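Local coordinates for Galactose/lactose metabolism regulatory protein GAL80 (Saccharomyces cerevisiae, PDB 3BTV) that represses the yeast galactose and lactose metabolic genes by binding the activator GAL4 and blocking its transcriptional activation when no inducing sugar is present, at residues L44-Q49 with N367-Y372; K37-A42 with Y121-W126. The protein carries 1 engineered substitution. One frame throughout, in Å; residues are numbered along the deposited sequence.

Contact 1: residues L44-Q49 with N367-Y372; sequences LQLSSQ and NIHRLY
Gln45 and Leu46, where helix 39-45 runs out into a turn, face His369 and Tyr372 on helix 363-380, with CA atoms 8.7 Å apart for Gln45 and His369 and 8.4 Å for Leu46 and Tyr372. His369 and Tyr372 lie about one turn apart, and both direct CB toward segment 44-49. The imidazole of His369 makes most of the contact: with CG anti to the backbone N (chi1 -177°) the ring swings out across the gap and puts NE2 against both partners. The Gln45 side chain crosses that of His369 at about a right angle, with OE1 oblique to the ring, 3.7 Å from His369 NE2, a van der Waals approach and no hydrogen bond. A glutamine suits this exposed edge, since its aliphatic part can lie by the imidazole while its amide tolerates solvent. NE2 of His369 is buried here with no polar partner in the model. Leu46 packs beside the same nitrogen, its CG 4.0 Å from His369 NE2, while Leu46 CD1 meets CB of Tyr372 at 3.9 Å. A branched leucine suits this place because one methyl can serve both the histidine ring and the base of the tyrosine. Cutting this leucine back to an alanine removes that shared methyl, and is likely to open a gap there and leave the imidazole freer to turn. The Tyr372 hydroxyl, at the far end of its ring from CB, is hydrogen-bonded to His39 ND1, and the ring meets Phe50 edge-to-face. The end of helix 39-45 and the turn leading to strand 50-56 thus pack against helix 363-380, where Leu46 also touches Gln373.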
loop_
_atom_site.group_PDB
_atom_site.type_symbol
_atom_site.label_atom_id
_atom_site.label_comp_id
_atom_site.label_asym_id
_atom_site.label_seq_id
_atom_site.Cartn_x
_atom_site.Cartn_y
_atom_site.Cartn_z
ATOM N N LEU B 44 38.876 -9.520 -7.971
ATOM C CA LEU B 44 39.820 -9.418 -9.075
ATOM C C LEU B 44 40.348 -7.993 -9.185
ATOM O O LEU B 44 41.535 -7.768 -9.428
ATOM C CB LEU B 44 39.142 -9.831 -10.380
ATOM C CG LEU B 44 40.017 -9.936 -11.628
ATOM C CD1 LEU B 44 41.207 -10.850 -11.376
ATOM C CD2 LEU B 44 39.193 -10.434 -12.804
ATOM N N GLN B 45 39.454 -7.035 -8.986
ATOM C CA GLN B 45 39.784 -5.623 -9.129
ATOM C C GLN B 45 40.576 -5.095 -7.930
ATOM O O GLN B 45 41.404 -4.191 -8.064
ATOM C CB GLN B 45 38.504 -4.815 -9.325
ATOM C CG GLN B 45 38.701 -3.512 -10.079
ATOM C CD GLN B 45 37.438 -3.065 -10.784
ATOM O OE1 GLN B 45 36.398 -3.717 -10.686
ATOM N NE2 GLN B 45 37.521 -1.953 -11.503
ATOM N N LEU B 46 40.317 -5.665 -6.760
ATOM C CA LEU B 46 41.027 -5.280 -5.546
ATOM C C LEU B 46 42.109 -6.306 -5.232
ATOM O O LEU B 46 42.288 -6.718 -4.082
ATOM C CB LEU B 46 40.039 -5.143 -4.386
ATOM C CG LEU B 46 38.872 -4.199 -4.694
ATOM C CD1 LEU B 46 37.693 -4.401 -3.741
ATOM C CD2 LEU B 46 39.334 -2.745 -4.691
ATOM N N SER B 47 42.822 -6.713 -6.279
ATOM C CA SER B 47 43.869 -7.724 -6.199
ATOM C C SER B 47 44.882 -7.418 -5.108
ATOM O O SER B 47 45.524 -8.319 -4.576
ATOM C CB SER B 47 44.588 -7.814 -7.543
ATOM O OG SER B 47 44.983 -6.523 -7.975
ATOM N N SER B 48 45.032 -6.139 -4.787
ATOM C CA SER B 48 45.957 -5.724 -3.744
ATOM C C SER B 48 45.432 -6.113 -2.370
ATOM O O SER B 48 46.105 -6.814 -1.608
ATOM C CB SER B 48 46.178 -4.214 -3.803
ATOM O OG SER B 48 46.499 -3.806 -5.120
ATOM N N GLN B 49 44.216 -5.663 -2.070
ATOM C CA GLN B 49 43.623 -5.852 -0.751
ATOM C C GLN B 49 43.159 -7.280 -0.477
ATOM O O GLN B 49 42.997 -7.665 0.680
ATOM C CB GLN B 49 42.447 -4.894 -0.548
ATOM C CG GLN B 49 42.807 -3.423 -0.602
ATOM C CD GLN B 49 42.511 -2.803 -1.949
ATOM O OE1 GLN B 49 41.868 -1.758 -2.033
ATOM N NE2 GLN B 49 42.970 -3.450 -3.016
ATOM N N ASN B 367 27.348 -3.183 -6.436
ATOM C CA ASN B 367 27.007 -3.162 -5.025
ATOM C C ASN B 367 27.892 -4.096 -4.217
ATOM O O ASN B 367 28.407 -3.711 -3.166
ATOM C CB ASN B 367 25.524 -3.449 -4.811
ATOM C CG ASN B 367 24.650 -2.357 -5.388
ATOM O OD1 ASN B 367 25.157 -1.328 -5.814
ATOM N ND2 ASN B 367 23.334 -2.569 -5.395
ATOM N N ILE B 368 28.088 -5.314 -4.715
ATOM C CA ILE B 368 28.976 -6.253 -4.034
ATOM C C ILE B 368 30.407 -5.721 -4.021
ATOM O O ILE B 368 31.153 -5.933 -3.066
ATOM C CB ILE B 368 28.961 -7.667 -4.669
ATOM C CG1 ILE B 368 27.738 -8.462 -4.201
ATOM C CG2 ILE B 368 30.206 -8.427 -4.274
ATOM C CD1 ILE B 368 26.438 -8.002 -4.817
ATOM N N HIS B 369 30.783 -5.013 -5.080
ATOM C CA HIS B 369 32.135 -4.479 -5.165
ATOM C C HIS B 369 32.351 -3.472 -4.050
ATOM O O HIS B 369 33.384 -3.476 -3.378
ATOM C CB HIS B 369 32.366 -3.801 -6.515
ATOM C CG HIS B 369 33.760 -3.281 -6.691
ATOM N ND1 HIS B 369 34.101 -1.967 -6.453
ATOM C CD2 HIS B 369 34.902 -3.904 -7.065
ATOM C CE1 HIS B 369 35.392 -1.801 -6.682
ATOM N NE2 HIS B 369 35.901 -2.961 -7.053
ATOM N N ARG B 370 31.355 -2.616 -3.855
ATOM C CA ARG B 370 31.444 -1.526 -2.893
ATOM C C ARG B 370 31.415 -2.068 -1.473
ATOM O O ARG B 370 31.916 -1.437 -0.542
ATOM C CB ARG B 370 30.325 -0.500 -3.134
ATOM C CG ARG B 370 30.596 0.398 -4.343
ATOM C CD ARG B 370 29.353 1.130 -4.836
ATOM N NE ARG B 370 28.938 2.211 -3.938
ATOM C CZ ARG B 370 29.037 3.511 -4.217
ATOM N NH1 ARG B 370 29.533 3.923 -5.382
ATOM N NH2 ARG B 370 28.630 4.405 -3.327
ATOM N N LEU B 371 30.831 -3.251 -1.313
ATOM C CA LEU B 371 30.849 -3.937 -0.024
ATOM C C LEU B 371 32.274 -4.409 0.308
ATOM O O LEU B 371 32.775 -4.191 1.411
ATOM C CB LEU B 371 29.880 -5.124 -0.041
ATOM C CG LEU B 371 29.850 -6.005 1.207
ATOM C CD1 LEU B 371 29.657 -5.158 2.462
ATOM C CD2 LEU B 371 28.755 -7.060 1.077
ATOM N N TYR B 372 32.916 -5.060 -0.655
ATOM C CA TYR B 372 34.304 -5.485 -0.499
ATOM C C TYR B 372 35.199 -4.295 -0.199
ATOM O O TYR B 372 36.040 -4.352 0.692
ATOM C CB TYR B 372 34.806 -6.204 -1.752
ATOM C CG TYR B 372 34.600 -7.697 -1.705
ATOM C CD1 TYR B 372 33.424 -8.267 -2.167
ATOM C CD2 TYR B 372 35.579 -8.538 -1.179
ATOM C CE1 TYR B 372 33.225 -9.628 -2.110
ATOM C CE2 TYR B 372 35.389 -9.907 -1.121
ATOM C CZ TYR B 372 34.207 -10.443 -1.588
ATOM O OH TYR B 372 33.995 -11.797 -1.539
#

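Contact 2: residues K37-A42 with Y121-W126; sequences KTHYPA and YLFVEW
His39, in the first turn of helix 39-45, looks across at the C-terminal part of strand 121-125, the CA atoms of His39 and Glu125 standing 10.6 Å apart, so long side chains alone bridge the gap. This is helix-on-sheet packing in a Rossmann-type fold: the strand belongs to the parallel six-stranded sheet, between strands 92-95 and 148-152, and the helix follows its first strand, 21-26. Phe123 and Glu125, two residues apart on the strand, both point their CB toward the helix, whereas Val124 between them points away. The imidazole comes from the opposite direction to meet them, its CG beside the backbone N and anti to the carbonyl carbon (chi1 -71°). Its CE1 rests over one face of the Phe123 ring, 3.8 Å from Phe123 CE1. The ring planes of His39 and Phe123 are steeply inclined, an oblique aromatic contact. Phenylalanine suits this buried spot because it offers the histidine a flat apolar surface, and the same ring packs on Ile150. The other side of the meeting is polar. Both imidazole nitrogens are used, ND1 with Tyr372 and NE2 with Glu125, which fixes the rotation of the ring. A histidine fits here because it can bond at both ends while its carbon edge lies on an aromatic face. A glutamate suits the partner position, its length and charge letting one oxygen, OE2, take bonds from both His39 NE2 and Trp34 NE1; the negative charge would probably favour a proton on His39 NE2. His39 NE2 donates to Glu125 OE2 at 3.2 Å, with an N-H...O angle of 149°, the oxygen nearly in the imidazole plane but the nitrogen well above the carboxylate plane.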
loop_
_atom_site.group_PDB
_atom_site.type_symbol
_atom_site.label_atom_id
_atom_site.label_comp_id
_atom_site.label_asym_id
_atom_site.label_seq_id
_atom_site.Cartn_x
_atom_site.Cartn_y
_atom_site.Cartn_z
ATOM N N LYS B 37 30.227 -14.490 -10.791
ATOM C CA LYS B 37 29.693 -13.313 -11.470
ATOM C C LYS B 37 29.646 -12.050 -10.605
ATOM O O LYS B 37 29.488 -10.946 -11.131
ATOM C CB LYS B 37 28.301 -13.613 -12.034
ATOM C CG LYS B 37 28.284 -14.717 -13.085
ATOM C CD LYS B 37 26.860 -15.042 -13.522
ATOM C CE LYS B 37 26.814 -16.265 -14.430
ATOM N NZ LYS B 37 25.414 -16.638 -14.799
ATOM N N THR B 38 29.787 -12.201 -9.291
ATOM C CA THR B 38 29.678 -11.056 -8.391
ATOM C C THR B 38 30.900 -10.907 -7.504
ATOM O O THR B 38 31.627 -9.928 -7.603
ATOM C CB THR B 38 28.427 -11.153 -7.500
ATOM O OG1 THR B 38 28.399 -12.431 -6.848
ATOM C CG2 THR B 38 27.168 -10.978 -8.337
ATOM N N HIS B 39 31.117 -11.877 -6.625
ATOM C CA HIS B 39 32.272 -11.833 -5.738
ATOM C C HIS B 39 33.588 -11.804 -6.507
ATOM O O HIS B 39 34.477 -11.010 -6.198
ATOM C CB HIS B 39 32.259 -13.022 -4.777
ATOM C CG HIS B 39 31.187 -12.940 -3.741
ATOM N ND1 HIS B 39 31.436 -12.552 -2.443
ATOM C CD2 HIS B 39 29.857 -13.179 -3.813
ATOM C CE1 HIS B 39 30.305 -12.559 -1.757
ATOM N NE2 HIS B 39 29.332 -12.937 -2.567
ATOM N N TYR B 40 33.717 -12.659 -7.513
ATOM C CA TYR B 40 34.998 -12.780 -8.202
ATOM C C TYR B 40 35.454 -11.470 -8.849
ATOM O O TYR B 40 36.557 -10.991 -8.579
ATOM C CB TYR B 40 35.001 -13.921 -9.223
ATOM C CG TYR B 40 36.293 -13.985 -10.007
ATOM C CD1 TYR B 40 36.314 -13.740 -11.375
ATOM C CD2 TYR B 40 37.500 -14.256 -9.373
ATOM C CE1 TYR B 40 37.498 -13.785 -12.095
ATOM C CE2 TYR B 40 38.692 -14.305 -10.087
ATOM C CZ TYR B 40 38.685 -14.066 -11.447
ATOM O OH TYR B 40 39.867 -14.112 -12.159
ATOM N N PRO B 41 34.613 -10.890 -9.712
ATOM C CA PRO B 41 34.991 -9.616 -10.331
ATOM C C PRO B 41 35.491 -8.599 -9.302
ATOM O O PRO B 41 36.493 -7.925 -9.540
ATOM C CB PRO B 41 33.680 -9.144 -10.965
ATOM C CG PRO B 41 32.977 -10.411 -11.320
ATOM C CD PRO B 41 33.317 -11.386 -10.212
ATOM N N ALA B 42 34.808 -8.503 -8.164
ATOM C CA ALA B 42 35.216 -7.587 -7.102
ATOM C C ALA B 42 36.628 -7.881 -6.594
ATOM O O ALA B 42 37.491 -7.001 -6.574
ATOM C CB ALA B 42 34.222 -7.627 -5.957
ATOM N N TYR B 121 37.644 -12.934 9.604
ATOM C CA TYR B 121 36.388 -12.566 8.975
ATOM C C TYR B 121 35.567 -13.736 8.473
ATOM O O TYR B 121 36.102 -14.685 7.898
ATOM C CB TYR B 121 36.649 -11.615 7.808
ATOM C CG TYR B 121 37.375 -10.353 8.197
ATOM C CD1 TYR B 121 38.723 -10.184 7.899
ATOM C CD2 TYR B 121 36.718 -9.329 8.865
ATOM C CE1 TYR B 121 39.394 -9.025 8.254
ATOM C CE2 TYR B 121 37.378 -8.170 9.226
ATOM C CZ TYR B 121 38.715 -8.023 8.919
ATOM O OH TYR B 121 39.369 -6.867 9.279
ATOM N N LEU B 122 34.258 -13.644 8.680
ATOM C CA LEU B 122 33.321 -14.583 8.082
ATOM C C LEU B 122 32.268 -13.827 7.286
ATOM O O LEU B 122 31.536 -12.993 7.827
ATOM C CB LEU B 122 32.651 -15.459 9.139
ATOM C CG LEU B 122 31.569 -16.381 8.568
ATOM C CD1 LEU B 122 32.189 -17.384 7.586
ATOM C CD2 LEU B 122 30.825 -17.103 9.689
ATOM N N PHE B 123 32.198 -14.125 5.996
ATOM C CA PHE B 123 31.324 -13.410 5.076
ATOM C C PHE B 123 30.261 -14.384 4.575
ATOM O O PHE B 123 30.589 -15.390 3.942
ATOM C CB PHE B 123 32.168 -12.902 3.906
ATOM C CG PHE B 123 31.450 -11.952 2.985
ATOM C CD1 PHE B 123 32.158 -11.261 2.011
ATOM C CD2 PHE B 123 30.090 -11.747 3.082
ATOM C CE1 PHE B 123 31.518 -10.382 1.153
ATOM C CE2 PHE B 123 29.442 -10.864 2.228
ATOM C CZ PHE B 123 30.154 -10.186 1.263
ATOM N N VAL B 124 28.992 -14.092 4.866
ATOM C CA VAL B 124 27.887 -14.955 4.439
ATOM C C VAL B 124 26.874 -14.170 3.634
ATOM O O VAL B 124 26.627 -13.001 3.913
ATOM C CB VAL B 124 27.180 -15.635 5.646
ATOM C CG1 VAL B 124 26.090 -16.595 5.173
ATOM C CG2 VAL B 124 28.201 -16.390 6.510
ATOM N N GLU B 125 26.277 -14.810 2.637
ATOM C CA GLU B 125 25.232 -14.156 1.859
ATOM C C GLU B 125 23.884 -14.196 2.553
ATOM O O GLU B 125 23.629 -15.070 3.378
ATOM C CB GLU B 125 25.130 -14.783 0.476
ATOM C CG GLU B 125 26.301 -14.411 -0.402
ATOM C CD GLU B 125 26.083 -14.808 -1.835
ATOM O OE1 GLU B 125 25.689 -15.975 -2.060
ATOM O OE2 GLU B 125 26.300 -13.956 -2.728
ATOM N N TRP B 126 23.040 -13.219 2.240
ATOM C CA TRP B 126 21.653 -13.223 2.691
ATOM C C TRP B 126 20.888 -14.164 1.766
ATOM O O TRP B 126 21.105 -14.133 0.561
ATOM C CB TRP B 126 21.060 -11.811 2.634
ATOM C CG TRP B 126 19.615 -11.780 3.034
ATOM C CD1 TRP B 126 18.544 -11.727 2.203
ATOM C CD2 TRP B 126 19.091 -11.845 4.365
ATOM N NE1 TRP B 126 17.385 -11.756 2.927
ATOM C CE2 TRP B 126 17.691 -11.832 4.261
ATOM C CE3 TRP B 126 19.671 -11.928 5.634
ATOM C CZ2 TRP B 126 16.853 -11.876 5.380
ATOM C CZ3 TRP B 126 18.842 -11.968 6.742
ATOM C CH2 TRP B 126 17.450 -11.952 6.609
#

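From the N terminus, the chain passes through strand 21-26 and enters helix 39-45, whose opening turn supplies contact 2 and whose closing end supplies contact 1. Contact 2 closes the shorter loop, when strand 121-125 joins the parallel sheet; contact 1 closes only when helix 363-380 arrives after most strands of the large mixed sheet. Their segments alternate, so the two loops cross. Helix 363-380 touches helix 39-45 at its start as well as at its end, while His39 reaches the sheet. The contacts meet directly: Tyr372 OH lies 2.8 Å from His39 ND1, a probable hydrogen bond, and Tyr372 CE1 packs 3.8 Å from Phe123 CE1, binding helix 363-380 to the Rossmann-type sheet.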